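PDB 4J32: putative cytoplasmic protein from Salmonella enterica subsp. enterica serovar Typhimurium, which probably hydrolyses peptidoglycan as the type VI secretion amidase effector Tae4, a papain-like cysteine peptidase countered by the immunity protein Tai4. Local coordinates for residues Y63-T68 / I97-H102; T141-S146 / G168-L173. All coordinates share one frame; numbering follows the deposited sequence.

Contact 1 (63-68 / 97-102) and contact 2 (141-146 / 168-173) are a helix-to-helix and a sheet-based contact whose centres lie 13 Å apart, and helix 93-103 joins them. W171 of strand 164-172 places CZ2 3.9 Å from CA of T101, and the same CZ2 is also 3.9 Å from the carbonyl O of L100. A second link is I125 of strand 124-131, touched by L100 from contact 1 and by L142 and L173 from contact 2. Each contact also borders bound 2-ethoxyethanol, probably from the crystallisation liquor: the Y99 side chain lies about 4 Å from one molecule, while G145 and S146 line the pocket of another.

Contact 1. Residues Y63-T68 / I97-H102; sequences YVLNAT and IDYLTH
With L65 CG anti to its own carbonyl carbon (chi1 -63°) and Y99 CG anti to its backbone N (chi1 178°), a leucine methyl meets the tyrosine ring across two helices whose backbones stay well apart. The nearest CA atoms, those of L65 and L100, are 10.1 Å from each other, and the side chains alone bridge the gap. L65 CD1 approaches the Y99 ring obliquely, 3.8 Å from CE2 and 4.2 Å from CD2, and the two side chains run antiparallel alongside each other. The same CD1 branch has L100 at 4.3 Å through its CD2 methyl, although L100 sets out along its helix flank and turns inward at its end. The contact is therefore small, buried and wholly apolar, without a hydrogen bond across it. T101 and H102 bond back to their own helix: T101 OG1 donates to I97 O (3.0 Å) from above the carbonyl plane, and H102 uses both its backbone N and ND1 to grip D98 O from opposite faces of that carbonyl. On the helix 57-67 side, V64 packs on A22 and F26 of helix 19-28, and N66 bonds to F88 and I72. Y99 also touches I90 of strand 88-90, so that helix 93-103 packs against helix 57-67 through L65 and against the main sheet through I97 and L100, with L100 touching both.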
loop_
_atom_site.group_PDB
_atom_site.type_symbol
_atom_site.label_atom_id
_atom_site.label_comp_id
_atom_site.label_asym_id
_atom_site.label_seq_id
_atom_site.Cartn_x
_atom_site.Cartn_y
_atom_site.Cartn_z
ATOM N N TYR A 63 -6.544 8.612 -31.226
ATOM C CA TYR A 63 -5.907 9.693 -31.972
ATOM C C TYR A 63 -5.859 9.363 -33.478
ATOM O O TYR A 63 -6.223 10.197 -34.307
ATOM C CB TYR A 63 -4.506 9.960 -31.409
ATOM C CG TYR A 63 -3.770 11.113 -32.072
ATOM C CD1 TYR A 63 -3.859 12.406 -31.552
ATOM C CD2 TYR A 63 -2.957 10.896 -33.195
ATOM C CE1 TYR A 63 -3.166 13.462 -32.143
ATOM C CE2 TYR A 63 -2.259 11.953 -33.805
ATOM C CZ TYR A 63 -2.374 13.226 -33.276
ATOM O OH TYR A 63 -1.689 14.290 -33.834
ATOM N N VAL A 64 -5.426 8.150 -33.822
ATOM C CA VAL A 64 -5.400 7.693 -35.224
ATOM C C VAL A 64 -6.767 7.864 -35.896
ATOM O O VAL A 64 -6.881 8.436 -36.989
ATOM C CB VAL A 64 -4.935 6.204 -35.309
ATOM C CG1 VAL A 64 -5.219 5.590 -36.720
ATOM C CG2 VAL A 64 -3.453 6.077 -34.911
ATOM N N LEU A 65 -7.808 7.361 -35.250
ATOM C CA LEU A 65 -9.155 7.447 -35.835
ATOM C C LEU A 65 -9.602 8.911 -35.981
ATOM O O LEU A 65 -10.114 9.331 -37.036
ATOM C CB LEU A 65 -10.150 6.658 -34.977
ATOM C CG LEU A 65 -9.844 5.144 -34.914
ATOM C CD1 LEU A 65 -10.619 4.516 -33.767
ATOM C CD2 LEU A 65 -10.189 4.469 -36.244
ATOM N N ASN A 66 -9.389 9.691 -34.933
ATOM C CA ASN A 66 -9.764 11.109 -34.968
ATOM C C ASN A 66 -9.004 11.861 -36.030
ATOM O O ASN A 66 -9.574 12.719 -36.700
ATOM C CB ASN A 66 -9.587 11.772 -33.599
ATOM C CG ASN A 66 -10.617 11.295 -32.600
ATOM O OD1 ASN A 66 -11.749 11.005 -32.968
ATOM N ND2 ASN A 66 -10.225 11.191 -31.337
ATOM N N ALA A 67 -7.740 11.498 -36.233
ATOM C CA ALA A 67 -6.864 12.243 -37.154
ATOM C C ALA A 67 -7.021 11.931 -38.632
ATOM O O ALA A 67 -6.642 12.751 -39.488
ATOM C CB ALA A 67 -5.406 12.098 -36.728
ATOM N N THR A 68 -7.592 10.767 -38.941
ATOM C CA THR A 68 -7.652 10.271 -40.302
ATOM C C THR A 68 -9.048 10.438 -40.899
ATOM O O THR A 68 -9.305 9.939 -41.967
ATOM C CB THR A 68 -7.227 8.799 -40.377
ATOM O OG1 THR A 68 -8.033 8.014 -39.475
ATOM C CG2 THR A 68 -5.747 8.652 -40.028
ATOM N N ILE A 97 -11.052 -2.301 -28.483
ATOM C CA ILE A 97 -11.245 -3.551 -29.231
ATOM C C ILE A 97 -12.703 -3.695 -29.684
ATOM O O ILE A 97 -12.970 -3.968 -30.875
ATOM C CB ILE A 97 -10.779 -4.779 -28.408
ATOM C CG1 ILE A 97 -9.259 -4.712 -28.238
ATOM C CG2 ILE A 97 -11.155 -6.088 -29.152
ATOM C CD1 ILE A 97 -8.667 -5.769 -27.272
ATOM N N ASP A 98 -13.637 -3.492 -28.762
ATOM C CA ASP A 98 -15.059 -3.645 -29.075
ATOM C C ASP A 98 -15.517 -2.591 -30.077
ATOM O O ASP A 98 -16.321 -2.882 -30.975
ATOM C CB ASP A 98 -15.906 -3.578 -27.811
ATOM C CG ASP A 98 -15.812 -4.839 -26.976
ATOM O OD1 ASP A 98 -15.594 -5.946 -27.533
ATOM O OD2 ASP A 98 -15.972 -4.721 -25.747
ATOM N N TYR A 99 -14.989 -1.369 -29.927
ATOM C CA TYR A 99 -15.297 -0.266 -30.850
ATOM C C TYR A 99 -14.939 -0.639 -32.284
ATOM O O TYR A 99 -15.752 -0.479 -33.217
ATOM C CB TYR A 99 -14.562 1.032 -30.439
ATOM C CG TYR A 99 -14.822 2.187 -31.402
ATOM C CD1 TYR A 99 -15.907 3.058 -31.210
ATOM C CD2 TYR A 99 -13.999 2.392 -32.525
ATOM C CE1 TYR A 99 -16.152 4.137 -32.120
ATOM C CE2 TYR A 99 -14.246 3.444 -33.435
ATOM C CZ TYR A 99 -15.309 4.309 -33.216
ATOM O OH TYR A 99 -15.533 5.317 -34.118
ATOM N N LEU A 100 -13.724 -1.148 -32.465
ATOM C CA LEU A 100 -13.275 -1.555 -33.804
ATOM C C LEU A 100 -14.117 -2.708 -34.379
ATOM O O LEU A 100 -14.473 -2.672 -35.545
ATOM C CB LEU A 100 -11.778 -1.895 -33.796
ATOM C CG LEU A 100 -10.876 -0.697 -33.438
ATOM C CD1 LEU A 100 -9.544 -1.211 -32.954
ATOM C CD2 LEU A 100 -10.714 0.266 -34.593
ATOM N N THR A 101 -14.473 -3.675 -33.538
ATOM C CA THR A 101 -15.309 -4.814 -33.947
ATOM C C THR A 101 -16.627 -4.297 -34.520
ATOM O O THR A 101 -17.148 -4.853 -35.491
ATOM C CB THR A 101 -15.571 -5.767 -32.753
ATOM O OG1 THR A 101 -14.314 -6.255 -32.249
ATOM C CG2 THR A 101 -16.433 -6.940 -33.170
ATOM N N HIS A 102 -17.142 -3.206 -33.948
ATOM C CA HIS A 102 -18.462 -2.715 -34.332
ATOM C C HIS A 102 -18.456 -1.640 -35.412
ATOM O O HIS A 102 -19.513 -1.295 -35.930
ATOM C CB HIS A 102 -19.254 -2.273 -33.102
ATOM C CG HIS A 102 -19.744 -3.420 -32.281
ATOM N ND1 HIS A 102 -19.016 -3.956 -31.242
ATOM C CD2 HIS A 102 -20.867 -4.169 -32.380
ATOM C CE1 HIS A 102 -19.682 -4.970 -30.717
ATOM N NE2 HIS A 102 -20.805 -5.123 -31.393
#

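Contact 2. Residues T141-S146 / G168-L173; sequences TLWNGS and GTLWIL
W143 and L170, whose CA atoms stand 8.6 Å apart, lie on strands that run in the same direction on either side of strand 124-131 in one antiparallel sheet, so no backbone hydrogen bond joins them directly; the middle strand takes those of T141 and W143 at I126 and G124, and that of T169 at V127. Their side chains meet over this middle strand. Both CB atoms point toward the other strand, and with CG anti to the backbone N (W143 chi1 168°) the ring and the leucine end are carried into contact, crossing at about a right angle with CD1 of the indole 4.2 Å from CD1 of L170. The leucine methyl comes obliquely to the pyrrole part of the ring, while W143 NE1 donates to F119 O, a bond that fixes the rotation of the indole. One face of the same ring carries the backbone of the following turn: G145 N lies 3.3 Å above the plane, offset toward the rim. That turn is an Asx turn, in which N144 OD1 accepts from S146 N at 3.0 Å; I147 N is a second donor to the same oxygen. On the opposite face of the sheet, L142 CD2 meets L173 CD1 at 4.3 Å, both side chains touching I125, and L173 also reaches A22 of helix 19-28. Apolar pairs spanning alternate strands on both faces, with a helix against the L142-L173 face, are consistent with an NlpC/P60, papain-like fold, and the turn leaving strand 138-143 contributes G145 and S146 to a 2-ethoxyethanol pocket.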
loop_
_atom_site.group_PDB
_atom_site.type_symbol
_atom_site.label_atom_id
_atom_site.label_comp_id
_atom_site.label_asym_id
_atom_site.label_seq_id
_atom_site.Cartn_x
_atom_site.Cartn_y
_atom_site.Cartn_z
ATOM N N THR A 141 -2.923 -2.023 -31.959
ATOM C CA THR A 141 -1.907 -1.131 -32.540
ATOM C C THR A 141 -1.958 -1.187 -34.081
ATOM O O THR A 141 -2.857 -1.811 -34.642
ATOM C CB THR A 141 -0.477 -1.435 -31.984
ATOM O OG1 THR A 141 0.429 -0.371 -32.331
ATOM C CG2 THR A 141 0.040 -2.754 -32.470
ATOM N N LEU A 142 -1.016 -0.515 -34.742
ATOM C CA LEU A 142 -0.896 -0.632 -36.192
ATOM C C LEU A 142 0.236 -1.580 -36.532
ATOM O O LEU A 142 1.162 -1.781 -35.738
ATOM C CB LEU A 142 -0.638 0.738 -36.845
ATOM C CG LEU A 142 -1.693 1.812 -36.556
ATOM C CD1 LEU A 142 -1.285 3.053 -37.297
ATOM C CD2 LEU A 142 -3.071 1.364 -37.012
ATOM N N TRP A 143 0.133 -2.165 -37.717
ATOM C CA TRP A 143 1.057 -3.176 -38.198
ATOM C C TRP A 143 1.325 -2.869 -39.661
ATOM O O TRP A 143 0.378 -2.702 -40.452
ATOM C CB TRP A 143 0.406 -4.569 -38.004
ATOM C CG TRP A 143 1.089 -5.702 -38.703
ATOM C CD1 TRP A 143 0.714 -6.280 -39.892
ATOM C CD2 TRP A 143 2.261 -6.403 -38.270
ATOM N NE1 TRP A 143 1.582 -7.311 -40.211
ATOM C CE2 TRP A 143 2.534 -7.404 -39.232
ATOM C CE3 TRP A 143 3.094 -6.299 -37.145
ATOM C CZ2 TRP A 143 3.619 -8.282 -39.114
ATOM C CZ3 TRP A 143 4.169 -7.172 -37.030
ATOM C CH2 TRP A 143 4.415 -8.153 -38.008
ATOM N N ASN A 144 2.600 -2.783 -40.041
ATOM C CA ASN A 144 2.915 -2.410 -41.426
ATOM C C ASN A 144 3.344 -3.578 -42.319
ATOM O O ASN A 144 3.930 -3.360 -43.394
ATOM C CB ASN A 144 3.968 -1.288 -41.456
ATOM C CG ASN A 144 5.355 -1.791 -41.094
ATOM O OD1 ASN A 144 5.524 -2.953 -40.705
ATOM N ND2 ASN A 144 6.354 -0.919 -41.217
ATOM N N GLY A 145 3.059 -4.807 -41.884
ATOM C CA GLY A 145 3.507 -6.010 -42.591
ATOM C C GLY A 145 4.783 -6.629 -42.035
ATOM O O GLY A 145 5.114 -7.772 -42.350
ATOM N N SER A 146 5.492 -5.865 -41.208
ATOM C CA SER A 146 6.778 -6.266 -40.638
ATOM C C SER A 146 6.876 -6.011 -39.133
ATOM O O SER A 146 7.455 -6.817 -38.410
ATOM C CB SER A 146 7.916 -5.483 -41.304
ATOM O OG SER A 146 7.914 -5.686 -42.699
ATOM N N GLY A 168 -5.257 -13.315 -32.811
ATOM C CA GLY A 168 -4.833 -12.081 -33.470
ATOM C C GLY A 168 -5.758 -11.781 -34.629
ATOM O O GLY A 168 -6.098 -12.681 -35.391
ATOM N N THR A 169 -6.142 -10.512 -34.764
ATOM C CA THR A 169 -7.126 -10.077 -35.750
ATOM C C THR A 169 -6.563 -8.854 -36.469
ATOM O O THR A 169 -6.078 -7.920 -35.822
ATOM C CB THR A 169 -8.450 -9.689 -35.035
ATOM O OG1 THR A 169 -8.937 -10.815 -34.303
ATOM C CG2 THR A 169 -9.542 -9.212 -36.022
ATOM N N LEU A 170 -6.630 -8.869 -37.799
ATOM C CA LEU A 170 -6.173 -7.744 -38.595
ATOM C C LEU A 170 -7.310 -7.185 -39.462
ATOM O O LEU A 170 -8.023 -7.937 -40.149
ATOM C CB LEU A 170 -4.973 -8.166 -39.465
ATOM C CG LEU A 170 -4.321 -7.052 -40.324
ATOM C CD1 LEU A 170 -3.430 -6.127 -39.500
ATOM C CD2 LEU A 170 -3.533 -7.667 -41.484
ATOM N N TRP A 171 -7.492 -5.860 -39.394
ATOM C CA TRP A 171 -8.308 -5.144 -40.389
ATOM C C TRP A 171 -7.340 -4.417 -41.308
ATOM O O TRP A 171 -6.604 -3.547 -40.861
ATOM C CB TRP A 171 -9.205 -4.095 -39.714
ATOM C CG TRP A 171 -10.412 -4.676 -39.008
ATOM C CD1 TRP A 171 -11.597 -5.012 -39.573
ATOM C CD2 TRP A 171 -10.531 -4.969 -37.614
ATOM N NE1 TRP A 171 -12.457 -5.520 -38.616
ATOM C CE2 TRP A 171 -11.832 -5.479 -37.400
ATOM C CE3 TRP A 171 -9.671 -4.842 -36.529
ATOM C CZ2 TRP A 171 -12.290 -5.879 -36.136
ATOM C CZ3 TRP A 171 -10.128 -5.237 -35.259
ATOM C CH2 TRP A 171 -11.430 -5.746 -35.081
ATOM N N ILE A 172 -7.336 -4.791 -42.583
ATOM C CA ILE A 172 -6.422 -4.165 -43.548
ATOM C C ILE A 172 -6.791 -2.699 -43.766
ATOM O O ILE A 172 -7.985 -2.355 -43.935
ATOM C CB ILE A 172 -6.424 -4.951 -44.896
ATOM C CG1 ILE A 172 -5.772 -6.334 -44.696
ATOM C CG2 ILE A 172 -5.758 -4.157 -46.010
ATOM C CD1 ILE A 172 -5.847 -7.237 -45.929
ATOM N N LEU A 173 -5.779 -1.838 -43.759
ATOM C CA LEU A 173 -5.953 -0.435 -44.149
ATOM C C LEU A 173 -5.372 -0.205 -45.540
ATOM O O LEU A 173 -4.266 -0.662 -45.823
ATOM C CB LEU A 173 -5.318 0.517 -43.106
ATOM C CG LEU A 173 -5.882 0.503 -41.663
ATOM C CD1 LEU A 173 -5.154 1.575 -40.815
ATOM C CD2 LEU A 173 -7.390 0.760 -41.640
#